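Local atomic coordinates of globin (Bacillus anthracis, PDB entry 5V3T), a protein that probably binds oxygen and other small ligands at a heme iron, as a group II truncated hemoglobin. Residues 16-21 and 53-58; 24-29 and 41-46. All blocks are in the same frame, centred on the assembly; numbering follows the deposited sequence.

Interaction 1: 16-21 and 53-58. With HEM (protoporphyrin IX containing Fe), chain C.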
ATOM      1  N   GLN A  16     -24.831   5.953   4.897  1.00 39.17           N
ATOM      2  CA  GLN A  16     -25.079   5.367   6.220  1.00 35.38           C
ATOM      3  C   GLN A  16     -24.688   3.896   6.286  1.00 30.24           C
ATOM      4  O   GLN A  16     -24.187   3.434   7.310  1.00 39.91           O
ATOM      5  CB  GLN A  16     -26.555   5.549   6.613  1.00 36.85           C
ATOM      6  CG  GLN A  16     -26.921   7.002   6.884  1.00 53.65           C
ATOM      7  CD  GLN A  16     -28.417   7.215   7.056  1.00 59.18           C
ATOM      8  OE1 GLN A  16     -29.228   6.611   6.355  1.00 64.63           O
ATOM      9  NE2 GLN A  16     -28.785   8.059   8.006  1.00 60.78           N
ATOM     10  N   CYS A  17     -24.899   3.157   5.199  1.00 31.55           N
ATOM     11  CA  CYS A  17     -24.503   1.757   5.177  1.00 31.90           C
ATOM     12  C   CYS A  17     -22.992   1.611   5.050  1.00 33.83           C
ATOM     13  O   CYS A  17     -22.399   0.813   5.757  1.00 29.61           O
ATOM     14  CB  CYS A  17     -25.186   0.995   4.044  1.00 30.39           C
ATOM     15  SG  CYS A  17     -24.688  -0.756   3.944  1.00 32.55           S
ATOM     16  N   ILE A  18     -22.367   2.392   4.165  1.00 33.07           N
ATOM     17  CA  ILE A  18     -20.907   2.328   4.001  1.00 29.98           C
ATOM     18  C   ILE A  18     -20.172   2.679   5.299  1.00 32.29           C
ATOM     19  O   ILE A  18     -19.171   2.035   5.646  1.00 36.83           O
ATOM     20  CB  ILE A  18     -20.443   3.249   2.848  1.00 35.06           C
ATOM     21  CG1 ILE A  18     -20.994   2.719   1.515  1.00 32.04           C
ATOM     22  CG2 ILE A  18     -18.910   3.373   2.809  1.00 33.46           C
ATOM     23  CD1 ILE A  18     -20.564   1.300   1.198  1.00 31.69           C
ATOM     24  N   GLU A  19     -20.670   3.684   6.021  1.00 30.29           N
ATOM     25  CA  GLU A  19     -20.083   4.069   7.311  1.00 32.27           C
ATOM     26  C   GLU A  19     -20.022   2.849   8.229  1.00 39.86           C
ATOM     27  O   GLU A  19     -18.966   2.491   8.750  1.00 35.28           O
ATOM     28  CB  GLU A  19     -20.894   5.186   7.983  1.00 44.72           C
ATOM     29  CG  GLU A  19     -20.781   6.538   7.306  1.00 60.09           C
ATOM     30  CD  GLU A  19     -19.436   7.218   7.523  1.00 61.85           C
ATOM     31  OE1 GLU A  19     -18.883   7.111   8.642  1.00 51.98           O
ATOM     32  OE2 GLU A  19     -18.939   7.858   6.567  1.00 58.01           O
ATOM     33  N   ILE A  20     -21.165   2.195   8.397  1.00 40.05           N
ATOM     34  CA  ILE A  20     -21.272   1.074   9.320  1.00 39.59           C
ATOM     35  C   ILE A  20     -20.528  -0.162   8.828  1.00 36.76           C
ATOM     36  O   ILE A  20     -19.898  -0.867   9.623  1.00 33.18           O
ATOM     37  CB  ILE A  20     -22.749   0.697   9.553  1.00 37.13           C
ATOM     38  CG1 ILE A  20     -23.506   1.891  10.131  1.00 43.97           C
ATOM     39  CG2 ILE A  20     -22.860  -0.498  10.480  1.00 44.43           C
ATOM     40  CD1 ILE A  20     -25.004   1.677  10.204  1.00 41.33           C
ATOM     41  N   LEU A  21     -20.583  -0.413   7.522  1.00 30.93           N
ATOM     42  CA  LEU A  21     -19.916  -1.579   6.950  1.00 25.71           C
ATOM     43  C   LEU A  21     -18.420  -1.486   7.177  1.00 30.75           C
ATOM     44  O   LEU A  21     -17.794  -2.435   7.655  1.00 32.07           O
ATOM     45  CB  LEU A  21     -20.242  -1.720   5.454  1.00 24.12           C
ATOM     46  CG  LEU A  21     -19.576  -2.854   4.663  1.00 26.23           C
ATOM     47  CD1 LEU A  21     -20.054  -4.218   5.138  1.00 25.95           C
ATOM     48  CD2 LEU A  21     -19.862  -2.690   3.179  1.00 29.78           C
ATOM     49  N   PHE A  53     -13.245   5.398  -0.736  1.00 36.99           N
ATOM     50  CA  PHE A  53     -13.021   4.519  -1.881  1.00 33.21           C
ATOM     51  C   PHE A  53     -14.249   3.698  -2.263  1.00 32.78           C
ATOM     52  O   PHE A  53     -14.681   3.710  -3.424  1.00 33.29           O
ATOM     53  CB  PHE A  53     -11.839   3.559  -1.660  1.00 33.67           C
ATOM     54  CG  PHE A  53     -11.605   2.673  -2.842  1.00 32.36           C
ATOM     55  CD1 PHE A  53     -10.959   3.150  -3.967  1.00 41.08           C
ATOM     56  CD2 PHE A  53     -12.096   1.391  -2.864  1.00 27.69           C
ATOM     57  CE1 PHE A  53     -10.788   2.347  -5.083  1.00 33.63           C
ATOM     58  CE2 PHE A  53     -11.915   0.572  -3.975  1.00 30.53           C
ATOM     59  CZ  PHE A  53     -11.267   1.056  -5.084  1.00 35.37           C
ATOM     60  N   LEU A  54     -14.841   3.016  -1.290  1.00 30.70           N
ATOM     61  CA  LEU A  54     -16.002   2.171  -1.577  1.00 32.53           C
ATOM     62  C   LEU A  54     -17.181   2.973  -2.108  1.00 29.79           C
ATOM     63  O   LEU A  54     -17.957   2.468  -2.919  1.00 34.06           O
ATOM     64  CB  LEU A  54     -16.427   1.393  -0.334  1.00 29.82           C
ATOM     65  CG  LEU A  54     -15.407   0.334   0.084  1.00 29.02           C
ATOM     66  CD1 LEU A  54     -15.872  -0.424   1.329  1.00 33.19           C
ATOM     67  CD2 LEU A  54     -15.150  -0.638  -1.063  1.00 25.25           C
ATOM     68  N   THR A  55     -17.325   4.204  -1.635  1.00 29.02           N
ATOM     69  CA  THR A  55     -18.400   5.073  -2.095  1.00 34.77           C
ATOM     70  C   THR A  55     -18.273   5.286  -3.598  1.00 36.45           C
ATOM     71  O   THR A  55     -19.223   5.064  -4.354  1.00 40.16           O
ATOM     72  CB  THR A  55     -18.382   6.437  -1.357  1.00 35.23           C
ATOM     73  OG1 THR A  55     -18.624   6.224   0.042  1.00 35.05           O
ATOM     74  CG2 THR A  55     -19.441   7.390  -1.908  1.00 39.04           C
ATOM     75  N   GLN A  56     -17.080   5.690  -4.031  1.00 33.48           N
ATOM     76  CA  GLN A  56     -16.827   5.958  -5.447  1.00 43.31           C
ATOM     77  C   GLN A  56     -16.799   4.649  -6.246  1.00 39.14           C
ATOM     78  O   GLN A  56     -17.198   4.609  -7.404  1.00 41.84           O
ATOM     79  CB  GLN A  56     -15.533   6.755  -5.603  1.00 49.34           C
ATOM     80  CG  GLN A  56     -14.488   6.103  -6.467  1.00 62.39           C
ATOM     81  CD  GLN A  56     -13.322   7.023  -6.750  1.00 55.27           C
ATOM     82  OE1 GLN A  56     -13.336   8.196  -6.367  1.00 47.33           O
ATOM     83  NE2 GLN A  56     -12.292   6.488  -7.401  1.00 49.70           N
ATOM     84  N   TYR A  57     -16.310   3.591  -5.603  1.00 35.47           N
ATOM     85  CA  TYR A  57     -16.178   2.249  -6.184  1.00 41.58           C
ATOM     86  C   TYR A  57     -17.552   1.711  -6.585  1.00 38.89           C
ATOM     87  O   TYR A  57     -17.682   0.942  -7.536  1.00 35.78           O
ATOM     88  CB  TYR A  57     -15.546   1.323  -5.140  1.00 45.54           C
ATOM     89  CG  TYR A  57     -15.176  -0.109  -5.508  1.00 38.15           C
ATOM     90  CD1 TYR A  57     -14.094  -0.385  -6.342  1.00 40.30           C
ATOM     91  CD2 TYR A  57     -15.902  -1.186  -4.996  1.00 35.40           C
ATOM     92  CE1 TYR A  57     -13.725  -1.700  -6.637  1.00 39.83           C
ATOM     93  CE2 TYR A  57     -15.558  -2.496  -5.297  1.00 40.58           C
ATOM     94  CZ  TYR A  57     -14.466  -2.747  -6.114  1.00 42.84           C
ATOM     95  OH  TYR A  57     -14.133  -4.049  -6.410  1.00 50.47           O
ATOM     96  N   LEU A  58     -18.564   2.069  -5.792  1.00 37.39           N
ATOM     97  CA  LEU A  58     -19.937   1.603  -5.994  1.00 28.36           C
ATOM     98  C   LEU A  58     -20.837   2.584  -6.747  1.00 33.18           C
ATOM     99  O   LEU A  58     -22.049   2.399  -6.811  1.00 33.53           O
ATOM    100  CB  LEU A  58     -20.566   1.268  -4.638  1.00 36.42           C
ATOM    101  CG  LEU A  58     -19.819   0.142  -3.930  1.00 31.49           C
ATOM    102  CD1 LEU A  58     -20.416  -0.109  -2.556  1.00 29.49           C
ATOM    103  CD2 LEU A  58     -19.871  -1.116  -4.770  1.00 30.82           C
TER
HETATM  104  CHA HEM C 201      -4.455   0.568   1.984  1.00 35.51           C
HETATM  105  CHB HEM C 201      -3.755  -4.198   3.131  1.00 35.29           C
HETATM  106  CHC HEM C 201      -7.057  -5.373  -0.269  1.00 29.58           C
HETATM  107  CHD HEM C 201      -8.425  -0.710  -0.757  1.00 36.82           C
HETATM  108  C1A HEM C 201      -4.001  -0.613   2.581  1.00 41.61           C
HETATM  109  C2A HEM C 201      -2.984  -0.702   3.618  1.00 44.81           C
HETATM  110  C3A HEM C 201      -2.797  -1.995   3.931  1.00 42.67           C
HETATM  111  C4A HEM C 201      -3.677  -2.805   3.104  1.00 39.13           C
HETATM  112  CMA HEM C 201      -1.809  -2.548   4.986  1.00 48.11           C
HETATM  113  CAA HEM C 201      -2.270   0.512   4.259  1.00 52.51           C
HETATM  114  CBA HEM C 201      -3.297   1.360   5.011  1.00 64.02           C
HETATM  115  CGA HEM C 201      -2.923   2.816   4.944  1.00 67.50           C
HETATM  116  O1A HEM C 201      -1.750   3.115   4.602  1.00 69.41           O
HETATM  117  O2A HEM C 201      -3.797   3.675   5.237  1.00 63.10           O
HETATM  118  C1B HEM C 201      -4.575  -4.934   2.290  1.00 34.06           C
HETATM  119  C2B HEM C 201      -4.650  -6.381   2.201  1.00 32.14           C
HETATM  120  C3B HEM C 201      -5.545  -6.693   1.252  1.00 29.82           C
HETATM  121  C4B HEM C 201      -6.083  -5.461   0.703  1.00 27.74           C
HETATM  122  CMB HEM C 201      -3.827  -7.392   3.035  1.00 36.89           C
HETATM  123  CAB HEM C 201      -5.952  -8.117   0.818  1.00 37.79           C
HETATM  124  CBB HEM C 201      -6.248  -8.391  -0.462  1.00 32.91           C
HETATM  125  C1C HEM C 201      -7.772  -4.257  -0.594  1.00 27.07           C
HETATM  126  C2C HEM C 201      -9.038  -4.230  -1.308  1.00 35.65           C
HETATM  127  C3C HEM C 201      -9.415  -2.957  -1.432  1.00 39.14           C
HETATM  128  C4C HEM C 201      -8.407  -2.103  -0.817  1.00 37.59           C
HETATM  129  CMC HEM C 201      -9.836  -5.446  -1.836  1.00 28.33           C
HETATM  130  CAC HEM C 201     -10.707  -2.505  -2.154  1.00 33.23           C
HETATM  131  CBC HEM C 201     -11.379  -1.496  -1.623  1.00 49.49           C
HETATM  132  C1D HEM C 201      -7.480   0.048  -0.061  1.00 34.01           C
HETATM  133  C2D HEM C 201      -7.497   1.495   0.000  1.00 31.39           C
HETATM  134  C3D HEM C 201      -6.278   1.901   0.834  1.00 39.12           C
HETATM  135  C4D HEM C 201      -5.617   0.661   1.219  1.00 39.16           C
HETATM  136  CMD HEM C 201      -8.537   2.434  -0.644  1.00 31.77           C
HETATM  137  CAD HEM C 201      -5.864   3.342   1.187  1.00 42.59           C
HETATM  138  CBD HEM C 201      -4.667   3.715   0.315  1.00 45.00           C
HETATM  139  CGD HEM C 201      -4.368   5.188   0.423  1.00 50.03           C
HETATM  140  O1D HEM C 201      -3.394   5.529   1.139  1.00 47.38           O
HETATM  141  O2D HEM C 201      -5.095   6.018  -0.195  1.00 44.58           O
HETATM  142  NA  HEM C 201      -4.396  -1.920   2.292  1.00 38.52           N
HETATM  143  NB  HEM C 201      -5.475  -4.417   1.362  1.00 30.01           N
HETATM  144  NC  HEM C 201      -7.419  -2.946  -0.296  1.00 33.29           N
HETATM  145  ND  HEM C 201      -6.350  -0.402   0.661  1.00 29.89           N
HETATM  146 FE   HEM C 201      -6.025  -2.415   1.120  1.00 33.83          FE
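I18 turns its CD1 methyl toward both L54 and L58, and sets its CG2 methyl against the hydroxyl of T55. The contact is apolar and buried, and it joins helix 14-31 to the last turn of helix 44-57 and to L58 just beyond it. I18 CD1 lies 4.0 Å from L58 CD1, so two methyls meet there. L54 is touched nearer its backbone, with I18 CD1 4.4 Å from L54 CB. I18 CG2 is anti to the backbone N (chi1 -66°), which brings it 4.0 Å from T55 OG1. That hydroxyl is bonded to the backbone O of K51, one turn earlier in the helix. The buried polar atom is therefore satisfied, and I18 can pack against it. The backbones come close here, with the CA atoms of I18 and T55 7.1 Å apart. F9 of helix 8-11 also touches I18, T55 and L58, and L58 is hydrogen-bonded to F9 through the backbone. The short helix thus packs against the joint between the two longer ones. Nearby, the carboxylate of E19 forms a salt bridge with K51, which adds a polar tie between the same helices.

L54 carries the packing on to the heme. Its CG-CD2 arm extends away from I18, and L54 CD2 stands 3.9 Å from CBC of a heme vinyl. F53 has CG anti to its backbone N (chi1 -179°), which sends the ring to the heme. F53 CE2 is 3.2 Å from heme CBC, a tight contact, and F53 CB is 3.6 Å from the heme CMD methyl. This is the packing of the B and E helices in a globin, here in the truncated 2-over-2 fold, with the E helix lining the heme pocket.

Interaction 2: 24-29 and 41-46. With CYN (cyanide ion), chain D; HEM (protoporphyrin IX containing Fe), chain C.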
ATOM      1  N   THR A  24     -17.367  -1.615  10.840  1.00 39.56           N
ATOM      2  CA  THR A  24     -17.490  -3.015  11.247  1.00 34.90           C
ATOM      3  C   THR A  24     -16.370  -3.857  10.626  1.00 36.79           C
ATOM      4  O   THR A  24     -15.746  -4.674  11.310  1.00 37.38           O
ATOM      5  CB  THR A  24     -18.859  -3.593  10.848  1.00 39.09           C
ATOM      6  OG1 THR A  24     -19.882  -2.843  11.513  1.00 34.51           O
ATOM      7  CG2 THR A  24     -18.977  -5.070  11.226  1.00 33.67           C
ATOM      8  N   PHE A  25     -16.123  -3.651   9.335  1.00 31.39           N
ATOM      9  CA  PHE A  25     -15.060  -4.369   8.630  1.00 30.06           C
ATOM     10  C   PHE A  25     -13.726  -4.282   9.364  1.00 33.37           C
ATOM     11  O   PHE A  25     -13.109  -5.312   9.683  1.00 38.72           O
ATOM     12  CB  PHE A  25     -14.900  -3.836   7.199  1.00 26.51           C
ATOM     13  CG  PHE A  25     -13.737  -4.446   6.462  1.00 25.96           C
ATOM     14  CD1 PHE A  25     -13.694  -5.817   6.213  1.00 26.50           C
ATOM     15  CD2 PHE A  25     -12.677  -3.660   6.041  1.00 30.82           C
ATOM     16  CE1 PHE A  25     -12.637  -6.380   5.533  1.00 31.03           C
ATOM     17  CE2 PHE A  25     -11.607  -4.227   5.373  1.00 29.65           C
ATOM     18  CZ  PHE A  25     -11.581  -5.596   5.130  1.00 26.48           C
ATOM     19  N   TYR A  26     -13.289  -3.061   9.665  1.00 33.44           N
ATOM     20  CA  TYR A  26     -11.984  -2.877  10.296  1.00 38.75           C
ATOM     21  C   TYR A  26     -11.953  -3.310  11.740  1.00 40.07           C
ATOM     22  O   TYR A  26     -10.878  -3.513  12.305  1.00 42.92           O
ATOM     23  CB  TYR A  26     -11.532  -1.428  10.178  1.00 33.54           C
ATOM     24  CG  TYR A  26     -11.017  -1.182   8.801  1.00 37.79           C
ATOM     25  CD1 TYR A  26      -9.882  -1.854   8.340  1.00 36.95           C
ATOM     26  CD2 TYR A  26     -11.665  -0.322   7.948  1.00 38.84           C
ATOM     27  CE1 TYR A  26      -9.410  -1.656   7.076  1.00 29.79           C
ATOM     28  CE2 TYR A  26     -11.205  -0.125   6.684  1.00 34.78           C
ATOM     29  CZ  TYR A  26     -10.079  -0.786   6.260  1.00 36.33           C
ATOM     30  OH  TYR A  26      -9.654  -0.549   5.003  1.00 32.27           O
ATOM     31  N   SER A  27     -13.126  -3.440  12.341  1.00 41.08           N
ATOM     32  CA  SER A  27     -13.213  -4.093  13.635  1.00 42.52           C
ATOM     33  C   SER A  27     -12.729  -5.537  13.469  1.00 47.76           C
ATOM     34  O   SER A  27     -11.908  -6.008  14.252  1.00 50.74           O
ATOM     35  CB  SER A  27     -14.645  -4.040  14.192  1.00 46.58           C
ATOM     36  OG  SER A  27     -14.712  -4.578  15.505  1.00 58.18           O
ATOM     37  N   TYR A  28     -13.214  -6.226  12.433  1.00 41.55           N
ATOM     38  CA  TYR A  28     -12.791  -7.609  12.200  1.00 41.48           C
ATOM     39  C   TYR A  28     -11.318  -7.665  11.801  1.00 43.10           C
ATOM     40  O   TYR A  28     -10.566  -8.515  12.290  1.00 39.87           O
ATOM     41  CB  TYR A  28     -13.664  -8.302  11.141  1.00 38.98           C
ATOM     42  CG  TYR A  28     -15.020  -8.744  11.675  1.00 44.53           C
ATOM     43  CD1 TYR A  28     -15.118  -9.762  12.616  1.00 49.93           C
ATOM     44  CD2 TYR A  28     -16.197  -8.146  11.237  1.00 39.88           C
ATOM     45  CE1 TYR A  28     -16.341 -10.161  13.118  1.00 47.35           C
ATOM     46  CE2 TYR A  28     -17.431  -8.551  11.730  1.00 35.96           C
ATOM     47  CZ  TYR A  28     -17.496  -9.561  12.661  1.00 42.93           C
ATOM     48  OH  TYR A  28     -18.713  -9.960  13.167  1.00 39.60           O
ATOM     49  N   VAL A  29     -10.894  -6.737  10.950  1.00 34.94           N
ATOM     50  CA  VAL A  29      -9.488  -6.672  10.548  1.00 40.43           C
ATOM     51  C   VAL A  29      -8.553  -6.554  11.760  1.00 41.42           C
ATOM     52  O   VAL A  29      -7.574  -7.291  11.881  1.00 44.13           O
ATOM     53  CB  VAL A  29      -9.233  -5.480   9.604  1.00 36.17           C
ATOM     54  CG1 VAL A  29      -7.714  -5.299   9.372  1.00 31.92           C
ATOM     55  CG2 VAL A  29      -9.984  -5.679   8.294  1.00 35.46           C
ATOM     56  N   ASP A  41      -1.533   0.866  13.457  1.00 66.62           N
ATOM     57  CA  ASP A  41      -2.131   0.548  14.747  1.00 68.51           C
ATOM     58  C   ASP A  41      -3.488   1.233  14.914  1.00 68.55           C
ATOM     59  O   ASP A  41      -4.470   0.618  15.348  1.00 65.68           O
ATOM     60  CB  ASP A  41      -1.168   0.948  15.858  1.00 77.62           C
ATOM     61  CG  ASP A  41       0.075   0.077  15.876  1.00 87.00           C
ATOM     62  OD1 ASP A  41      -0.070  -1.159  15.763  1.00 86.94           O
ATOM     63  OD2 ASP A  41       1.193   0.628  15.975  1.00 92.42           O
ATOM     64  N   ASP A  42      -3.542   2.506  14.542  1.00 68.36           N
ATOM     65  CA  ASP A  42      -4.803   3.229  14.484  1.00 64.77           C
ATOM     66  C   ASP A  42      -5.367   3.111  13.073  1.00 54.86           C
ATOM     67  O   ASP A  42      -4.739   3.541  12.106  1.00 58.27           O
ATOM     68  CB  ASP A  42      -4.613   4.695  14.875  1.00 68.88           C
ATOM     69  CG  ASP A  42      -5.929   5.409  15.110  1.00 68.18           C
ATOM     70  OD1 ASP A  42      -6.946   4.986  14.533  1.00 68.25           O
ATOM     71  OD2 ASP A  42      -5.951   6.393  15.880  1.00 76.50           O
ATOM     72  N   LEU A  43      -6.548   2.520  12.965  1.00 54.01           N
ATOM     73  CA  LEU A  43      -7.161   2.258  11.666  1.00 52.22           C
ATOM     74  C   LEU A  43      -8.136   3.356  11.239  1.00 49.97           C
ATOM     75  O   LEU A  43      -8.837   3.215  10.231  1.00 45.37           O
ATOM     76  CB  LEU A  43      -7.880   0.905  11.692  1.00 54.10           C
ATOM     77  CG  LEU A  43      -6.980  -0.333  11.729  1.00 50.59           C
ATOM     78  CD1 LEU A  43      -7.786  -1.591  12.026  1.00 43.16           C
ATOM     79  CD2 LEU A  43      -6.288  -0.457  10.397  1.00 47.76           C
ATOM     80  N   THR A  44      -8.173   4.443  12.003  1.00 50.49           N
ATOM     81  CA  THR A  44      -9.099   5.538  11.734  1.00 53.49           C
ATOM     82  C   THR A  44      -8.924   6.115  10.332  1.00 50.62           C
ATOM     83  O   THR A  44      -9.886   6.195   9.563  1.00 47.73           O
ATOM     84  CB  THR A  44      -8.938   6.679  12.750  1.00 64.74           C
ATOM     85  OG1 THR A  44      -9.172   6.179  14.071  1.00 65.27           O
ATOM     86  CG2 THR A  44      -9.921   7.804  12.442  1.00 66.49           C
ATOM     87  N   GLU A  45      -7.697   6.507   9.997  1.00 52.16           N
ATOM     88  CA  GLU A  45      -7.441   7.125   8.701  1.00 55.22           C
ATOM     89  C   GLU A  45      -7.681   6.124   7.564  1.00 53.01           C
ATOM     90  O   GLU A  45      -8.232   6.482   6.511  1.00 45.91           O
ATOM     91  CB  GLU A  45      -6.023   7.702   8.648  1.00 54.83           C
ATOM     92  CG  GLU A  45      -5.631   8.256   7.286  1.00 59.22           C
ATOM     93  CD  GLU A  45      -6.475   9.450   6.835  1.00 61.38           C
ATOM     94  OE1 GLU A  45      -7.293   9.975   7.624  1.00 58.86           O
ATOM     95  OE2 GLU A  45      -6.328   9.851   5.661  1.00 59.61           O
ATOM     96  N   THR A  46      -7.305   4.867   7.796  1.00 45.19           N
ATOM     97  CA  THR A  46      -7.571   3.801   6.828  1.00 47.45           C
ATOM     98  C   THR A  46      -9.084   3.615   6.605  1.00 42.79           C
ATOM     99  O   THR A  46      -9.548   3.496   5.464  1.00 37.02           O
ATOM    100  CB  THR A  46      -6.946   2.470   7.281  1.00 44.34           C
ATOM    101  OG1 THR A  46      -5.537   2.652   7.471  1.00 41.74           O
ATOM    102  CG2 THR A  46      -7.180   1.379   6.246  1.00 40.24           C
TER
HETATM  103  C   CYN D 202      -7.293  -2.342   2.640  1.00 34.34           C
HETATM  104  N   CYN D 202      -7.986  -2.397   3.569  1.00 33.79           N
HETATM  105  CHA HEM C 201      -4.455   0.568   1.984  1.00 35.51           C
HETATM  106  CHB HEM C 201      -3.755  -4.198   3.131  1.00 35.29           C
HETATM  107  CHC HEM C 201      -7.057  -5.373  -0.269  1.00 29.58           C
HETATM  108  CHD HEM C 201      -8.425  -0.710  -0.757  1.00 36.82           C
HETATM  109  C1A HEM C 201      -4.001  -0.613   2.581  1.00 41.61           C
HETATM  110  C2A HEM C 201      -2.984  -0.702   3.618  1.00 44.81           C
HETATM  111  C3A HEM C 201      -2.797  -1.995   3.931  1.00 42.67           C
HETATM  112  C4A HEM C 201      -3.677  -2.805   3.104  1.00 39.13           C
HETATM  113  CMA HEM C 201      -1.809  -2.548   4.986  1.00 48.11           C
HETATM  114  CAA HEM C 201      -2.270   0.512   4.259  1.00 52.51           C
HETATM  115  CBA HEM C 201      -3.297   1.360   5.011  1.00 64.02           C
HETATM  116  CGA HEM C 201      -2.923   2.816   4.944  1.00 67.50           C
HETATM  117  O1A HEM C 201      -1.750   3.115   4.602  1.00 69.41           O
HETATM  118  O2A HEM C 201      -3.797   3.675   5.237  1.00 63.10           O
HETATM  119  C1B HEM C 201      -4.575  -4.934   2.290  1.00 34.06           C
HETATM  120  C2B HEM C 201      -4.650  -6.381   2.201  1.00 32.14           C
HETATM  121  C3B HEM C 201      -5.545  -6.693   1.252  1.00 29.82           C
HETATM  122  C4B HEM C 201      -6.083  -5.461   0.703  1.00 27.74           C
HETATM  123  CMB HEM C 201      -3.827  -7.392   3.035  1.00 36.89           C
HETATM  124  CAB HEM C 201      -5.952  -8.117   0.818  1.00 37.79           C
HETATM  125  CBB HEM C 201      -6.248  -8.391  -0.462  1.00 32.91           C
HETATM  126  C1C HEM C 201      -7.772  -4.257  -0.594  1.00 27.07           C
HETATM  127  C2C HEM C 201      -9.038  -4.230  -1.308  1.00 35.65           C
HETATM  128  C3C HEM C 201      -9.415  -2.957  -1.432  1.00 39.14           C
HETATM  129  C4C HEM C 201      -8.407  -2.103  -0.817  1.00 37.59           C
HETATM  130  CMC HEM C 201      -9.836  -5.446  -1.836  1.00 28.33           C
HETATM  131  CAC HEM C 201     -10.707  -2.505  -2.154  1.00 33.23           C
HETATM  132  CBC HEM C 201     -11.379  -1.496  -1.623  1.00 49.49           C
HETATM  133  C1D HEM C 201      -7.480   0.048  -0.061  1.00 34.01           C
HETATM  134  C2D HEM C 201      -7.497   1.495   0.000  1.00 31.39           C
HETATM  135  C3D HEM C 201      -6.278   1.901   0.834  1.00 39.12           C
HETATM  136  C4D HEM C 201      -5.617   0.661   1.219  1.00 39.16           C
HETATM  137  CMD HEM C 201      -8.537   2.434  -0.644  1.00 31.77           C
HETATM  138  CAD HEM C 201      -5.864   3.342   1.187  1.00 42.59           C
HETATM  139  CBD HEM C 201      -4.667   3.715   0.315  1.00 45.00           C
HETATM  140  CGD HEM C 201      -4.368   5.188   0.423  1.00 50.03           C
HETATM  141  O1D HEM C 201      -3.394   5.529   1.139  1.00 47.38           O
HETATM  142  O2D HEM C 201      -5.095   6.018  -0.195  1.00 44.58           O
HETATM  143  NA  HEM C 201      -4.396  -1.920   2.292  1.00 38.52           N
HETATM  144  NB  HEM C 201      -5.475  -4.417   1.362  1.00 30.01           N
HETATM  145  NC  HEM C 201      -7.419  -2.946  -0.296  1.00 33.29           N
HETATM  146  ND  HEM C 201      -6.350  -0.402   0.661  1.00 29.89           N
HETATM  147 FE   HEM C 201      -6.025  -2.415   1.120  1.00 33.83          FE
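Y26 and T46 meet beside the bound cyanide. The phenol oxygen of Y26 lies 3.4 Å from CG2 of T46, and the two side chains run at about a right angle. Y26 OH donates a hydrogen bond of 2.9 Å to the cyanide N, which lies at the ring edge, near its plane. The cyanide C is bound to the heme iron. Q50 NE2 also bonds the same hydroxyl and would help fix its rotation. T46 has CG2 anti to its backbone N (chi1 -57°), which turns the methyl to the tyrosine, while T46 OG1 donates to O2A of a heme propionate at 3.0 Å.

Further out, F25 covers one face of the Y26 ring, with CD2 3.7 Å above its centre. F25 is itself set edge-to-face with W90, another residue of the cyanide pocket. On the backbone side, L43 CD1 packs 3.7 Å from Y26 O. L43 is at the N-cap of helix 44-57. Around it D42 forms an Asx turn: D42 OD1 accepts from T44 N at 2.9 Å and also from T44 OG1. The arrangement is the distal heme pocket of a truncated hemoglobin, in which a B-helix tyrosine stabilises the iron-bound ligand.

Interactions 1 and 2 join the same two helices, 14-31 and 44-57, at points whose centres lie 14 Å apart. Along the chain the order is 16-21, 24-29, 41-46, 53-58, so interaction 2 closes the shorter connection and interaction 1 the longer one around it. The early part of helix 14-31 meets the end of helix 44-57, and its later part meets the start. In interaction 1 only segment 53-58 reaches the heme; in interaction 2 one segment reaches the ligand and the other the heme. Together they set the helix pair against the cofactor at two places. Interaction 2 belongs to the distal pocket, while interaction 1 lies farther out, at the heme edge.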